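Local atomic coordinates of glycosyl hydrolase BlGH5_18 (Bifidobacterium longum subsp. infantis, PDB entry 7LQX), a protein that probably hydrolyses glycosidic bonds during N-glycan breakdown, as a family 5, subfamily 18 glycoside hydrolase of a gut bacterium. Residues A359-V371 / L396-S408. Numbering follows the deposited sequence.
Sequences AAGGNDAAVVIEV and LHAEGARPTLVTS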
loop_
_atom_site.group_PDB
_atom_site.type_symbol
_atom_site.label_atom_id
_atom_site.label_comp_id
_atom_site.label_asym_id
_atom_site.label_seq_id
_atom_site.Cartn_x
_atom_site.Cartn_y
_atom_site.Cartn_z
ATOM N N ALA A 359 -36.418 -7.943 24.415
ATOM C CA ALA A 359 -35.139 -7.708 25.063
ATOM C C ALA A 359 -35.164 -8.173 26.512
ATOM O O ALA A 359 -36.194 -8.117 27.195
ATOM C CB ALA A 359 -34.799 -6.219 25.029
ATOM N N ALA A 360 -34.001 -8.604 26.989
ATOM C CA ALA A 360 -33.837 -8.979 28.382
ATOM C C ALA A 360 -34.081 -7.783 29.292
ATOM O O ALA A 360 -34.017 -6.624 28.875
ATOM C CB ALA A 360 -32.414 -9.490 28.615
ATOM N N GLY A 361 -34.347 -8.084 30.555
ATOM C CA GLY A 361 -34.599 -7.078 31.566
ATOM C C GLY A 361 -33.340 -6.675 32.296
ATOM O O GLY A 361 -32.227 -6.767 31.763
ATOM N N GLY A 362 -33.516 -6.268 33.553
ATOM C CA GLY A 362 -32.467 -5.635 34.321
ATOM C C GLY A 362 -31.446 -6.597 34.890
ATOM O O GLY A 362 -31.479 -7.807 34.668
ATOM N N ASN A 363 -30.516 -6.022 35.651
ATOM C CA ASN A 363 -29.356 -6.722 36.181
ATOM C C ASN A 363 -29.310 -6.525 37.682
ATOM O O ASN A 363 -29.373 -5.389 38.155
ATOM C CB ASN A 363 -28.088 -6.121 35.587
ATOM C CG ASN A 363 -27.980 -6.371 34.115
ATOM O OD1 ASN A 363 -28.452 -5.584 33.293
ATOM N ND2 ASN A 363 -27.350 -7.481 33.759
ATOM N N ASP A 364 -29.158 -7.622 38.421
ATOM C CA ASP A 364 -29.270 -7.566 39.870
ATOM C C ASP A 364 -27.993 -7.107 40.555
ATOM O O ASP A 364 -28.064 -6.536 41.653
ATOM C CB ASP A 364 -29.606 -8.961 40.404
ATOM C CG ASP A 364 -30.954 -9.455 39.937
ATOM O OD1 ASP A 364 -31.956 -8.741 40.157
ATOM O OD2 ASP A 364 -31.012 -10.559 39.354
ATOM N N ALA A 365 -26.838 -7.381 39.964
ATOM C CA ALA A 365 -25.559 -7.138 40.603
ATOM C C ALA A 365 -24.660 -6.377 39.649
ATOM O O ALA A 365 -24.837 -6.418 38.430
ATOM C CB ALA A 365 -24.876 -8.454 40.990
ATOM N N ALA A 366 -23.681 -5.677 40.214
ATOM C CA ALA A 366 -22.683 -5.020 39.389
ATOM C C ALA A 366 -21.328 -5.024 40.075
ATOM O O ALA A 366 -21.236 -4.872 41.298
ATOM C CB ALA A 366 -23.069 -3.578 39.036
ATOM N N VAL A 367 -20.286 -5.218 39.269
ATOM C CA VAL A 367 -18.907 -4.997 39.684
ATOM C C VAL A 367 -18.569 -3.531 39.435
ATOM O O VAL A 367 -18.906 -2.979 38.377
ATOM C CB VAL A 367 -17.945 -5.932 38.936
ATOM C CG1 VAL A 367 -16.526 -5.727 39.442
ATOM C CG2 VAL A 367 -18.362 -7.397 39.104
ATOM N N VAL A 368 -17.921 -2.907 40.417
ATOM C CA VAL A 368 -17.617 -1.481 40.386
ATOM C C VAL A 368 -16.208 -1.254 39.853
ATOM O O VAL A 368 -15.236 -1.821 40.361
ATOM C CB VAL A 368 -17.766 -0.869 41.793
ATOM C CG1 VAL A 368 -17.421 0.598 41.753
ATOM C CG2 VAL A 368 -19.174 -1.076 42.322
ATOM N N ILE A 369 -16.102 -0.375 38.862
ATOM C CA ILE A 369 -14.838 0.008 38.241
ATOM C C ILE A 369 -14.516 1.435 38.666
ATOM O O ILE A 369 -15.242 2.371 38.312
ATOM C CB ILE A 369 -14.938 -0.078 36.709
ATOM C CG1 ILE A 369 -15.268 -1.496 36.252
ATOM C CG2 ILE A 369 -13.644 0.373 36.057
ATOM C CD1 ILE A 369 -15.634 -1.607 34.775
ATOM N N GLU A 370 -13.421 1.606 39.407
ATOM C CA GLU A 370 -12.967 2.939 39.780
ATOM C C GLU A 370 -12.490 3.688 38.542
ATOM O O GLU A 370 -11.711 3.156 37.743
ATOM C CB GLU A 370 -11.824 2.846 40.790
ATOM C CG GLU A 370 -12.259 2.421 42.176
ATOM C CD GLU A 370 -13.093 3.477 42.886
ATOM O OE1 GLU A 370 -12.864 4.687 42.663
ATOM O OE2 GLU A 370 -13.985 3.097 43.670
ATOM N N VAL A 371 -12.941 4.931 38.397
ATOM C CA VAL A 371 -12.650 5.716 37.206
ATOM C C VAL A 371 -11.896 6.989 37.567
ATOM O O VAL A 371 -11.957 7.484 38.699
ATOM C CB VAL A 371 -13.913 6.027 36.377
ATOM C CG1 VAL A 371 -14.477 4.752 35.779
ATOM C CG2 VAL A 371 -14.969 6.730 37.213
ATOM N N LEU A 396 -19.804 -13.866 39.188
ATOM C CA LEU A 396 -21.204 -13.496 39.342
ATOM C C LEU A 396 -22.051 -14.031 38.195
ATOM O O LEU A 396 -23.191 -14.463 38.409
ATOM C CB LEU A 396 -21.319 -11.977 39.441
ATOM C CG LEU A 396 -20.857 -11.406 40.781
ATOM C CD1 LEU A 396 -20.641 -9.900 40.650
ATOM C CD2 LEU A 396 -21.850 -11.721 41.892
ATOM N N HIS A 397 -21.513 -14.011 36.975
ATOM C CA HIS A 397 -22.203 -14.600 35.831
ATOM C C HIS A 397 -22.469 -16.083 36.055
ATOM O O HIS A 397 -23.598 -16.554 35.878
ATOM C CB HIS A 397 -21.354 -14.363 34.577
ATOM C CG HIS A 397 -21.769 -15.173 33.391
ATOM N ND1 HIS A 397 -22.929 -14.928 32.691
ATOM C CD2 HIS A 397 -21.164 -16.210 32.766
ATOM C CE1 HIS A 397 -23.031 -15.793 31.697
ATOM N NE2 HIS A 397 -21.973 -16.582 31.721
ATOM N N ALA A 398 -21.436 -16.836 36.450
ATOM C CA ALA A 398 -21.598 -18.269 36.675
ATOM C C ALA A 398 -22.621 -18.552 37.766
ATOM O O ALA A 398 -23.316 -19.577 37.717
ATOM C CB ALA A 398 -20.248 -18.899 37.036
ATOM N N GLU A 399 -22.720 -17.668 38.757
ATOM C CA GLU A 399 -23.658 -17.847 39.858
ATOM C C GLU A 399 -25.091 -17.516 39.475
ATOM O O GLU A 399 -26.006 -17.837 40.242
ATOM C CB GLU A 399 -23.233 -16.970 41.035
ATOM C CG GLU A 399 -21.915 -17.403 41.640
ATOM C CD GLU A 399 -21.384 -16.442 42.681
ATOM O OE1 GLU A 399 -22.031 -15.402 42.951
ATOM O OE2 GLU A 399 -20.303 -16.738 43.235
ATOM N N GLY A 400 -25.307 -16.900 38.318
ATOM C CA GLY A 400 -26.636 -16.501 37.910
ATOM C C GLY A 400 -27.076 -15.138 38.391
ATOM O O GLY A 400 -28.279 -14.853 38.373
ATOM N N ALA A 401 -26.149 -14.279 38.819
ATOM C CA ALA A 401 -26.517 -12.981 39.371
ATOM C C ALA A 401 -26.809 -11.939 38.301
ATOM O O ALA A 401 -27.127 -10.796 38.646
ATOM C CB ALA A 401 -25.411 -12.459 40.288
ATOM N N ARG A 402 -26.697 -12.303 37.026
ATOM C CA ARG A 402 -26.927 -11.388 35.914
ATOM C C ARG A 402 -26.147 -10.088 36.108
ATOM O O ARG A 402 -26.723 -9.002 36.098
ATOM C CB ARG A 402 -28.408 -11.083 35.736
ATOM C CG ARG A 402 -29.240 -12.203 35.159
ATOM C CD ARG A 402 -30.677 -11.719 34.910
ATOM N NE ARG A 402 -30.751 -10.585 33.983
ATOM C CZ ARG A 402 -30.591 -10.696 32.665
ATOM N NH1 ARG A 402 -30.345 -11.881 32.128
ATOM N NH2 ARG A 402 -30.675 -9.628 31.885
ATOM N N PRO A 403 -24.834 -10.166 36.303
ATOM C CA PRO A 403 -24.087 -8.948 36.609
ATOM C C PRO A 403 -23.957 -8.021 35.415
ATOM O O PRO A 403 -23.854 -8.442 34.258
ATOM C CB PRO A 403 -22.704 -9.473 37.016
ATOM C CG PRO A 403 -22.555 -10.753 36.211
ATOM C CD PRO A 403 -23.955 -11.356 36.242
ATOM N N THR A 404 -23.912 -6.737 35.729
ATOM C CA THR A 404 -23.385 -5.734 34.819
ATOM C C THR A 404 -22.128 -5.140 35.451
ATOM O O THR A 404 -21.611 -5.642 36.449
ATOM C CB THR A 404 -24.465 -4.715 34.457
ATOM O OG1 THR A 404 -23.985 -3.856 33.416
ATOM C CG2 THR A 404 -24.887 -3.869 35.662
ATOM N N LEU A 405 -21.622 -4.081 34.838
ATOM C CA LEU A 405 -20.500 -3.321 35.368
ATOM C C LEU A 405 -20.927 -1.872 35.489
ATOM O O LEU A 405 -21.623 -1.356 34.615
ATOM C CB LEU A 405 -19.267 -3.437 34.474
ATOM C CG LEU A 405 -18.771 -4.893 34.529
ATOM C CD1 LEU A 405 -18.956 -5.601 33.194
ATOM C CD2 LEU A 405 -17.352 -5.028 35.060
ATOM N N VAL A 406 -20.498 -1.220 36.564
ATOM C CA VAL A 406 -20.777 0.196 36.754
ATOM C C VAL A 406 -19.490 0.889 37.175
ATOM O O VAL A 406 -18.569 0.273 37.715
ATOM C CB VAL A 406 -21.888 0.459 37.793
ATOM C CG1 VAL A 406 -23.188 -0.201 37.373
ATOM C CG2 VAL A 406 -21.457 -0.006 39.173
ATOM N N THR A 407 -19.427 2.192 36.910
ATOM C CA THR A 407 -18.309 2.961 37.420
ATOM C C THR A 407 -18.539 3.331 38.885
ATOM O O THR A 407 -19.653 3.259 39.419
ATOM C CB THR A 407 -18.118 4.255 36.633
ATOM O OG1 THR A 407 -19.208 5.137 36.923
ATOM C CG2 THR A 407 -18.026 3.979 35.137
ATOM N N SER A 408 -17.453 3.779 39.518
ATOM C CA SER A 408 -17.531 4.271 40.891
ATOM C C SER A 408 -18.508 5.435 41.036
ATOM O O SER A 408 -19.147 5.568 42.081
ATOM C CB SER A 408 -16.128 4.640 41.379
ATOM O OG SER A 408 -15.416 5.382 40.401
HETATM O O HOH W 1 -30.224 -12.726 38.562
#
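Arg402 grips the chain ahead of strand 365-369 through two successive carbonyls. Its NE bonds Gly362 O at 3.0 Å, with an N-H...O angle of 166° and the oxygen in the guanidinium plane; NH2 reaches Gly361 O at 3.3 Å, from above that carbonyl's plane, and also bonds Gln302 O. A bend at chi3 (59°) turns the guanidinium onto this backbone. A methionine in place of Arg402 would probably leave the carbonyls of Gly361, Gly362 and Gln302 without these donors and the 361-362 backbone freer to move. In return, Asn363 ND2 donates to Arg402 O at 2.9 Å, the oxygen lying in the amide plane but the donor well above the carbonyl plane, while Asn363 OD1 is held by Arg262.

Beyond this clasp the strands pair in parallel register, Ala366 beside Thr404 and Val368 beside Val406. Five backbone bonds tie the two segments together, their donors taken from each in turn, from Thr404 N to Ala365 O (2.9 Å) through to Ser408 N to Ile369 O (2.9 Å). At the far end Ser408 OG accepts Val371 N at 3.2 Å. On one face Leu405 CD2 lies 3.8 Å from Ile369 CD1, and Val367 CG2, anti to its carbonyl carbon, meets Leu396 CD1 at 3.7 Å; Ile389 and Trp393 of helix 388-399 cover this side. Ala366, Val368 and Val406 pack on the other.

The helix ends in a Schellman motif at Gly400, whose positive phi (87°) turns the chain back toward strand 403-407. Strand, helix and parallel neighbouring strand thus form a beta-alpha-beta crossover, within a small three-stranded sheet separate from the eight-stranded (beta/alpha)8 barrel of family 5.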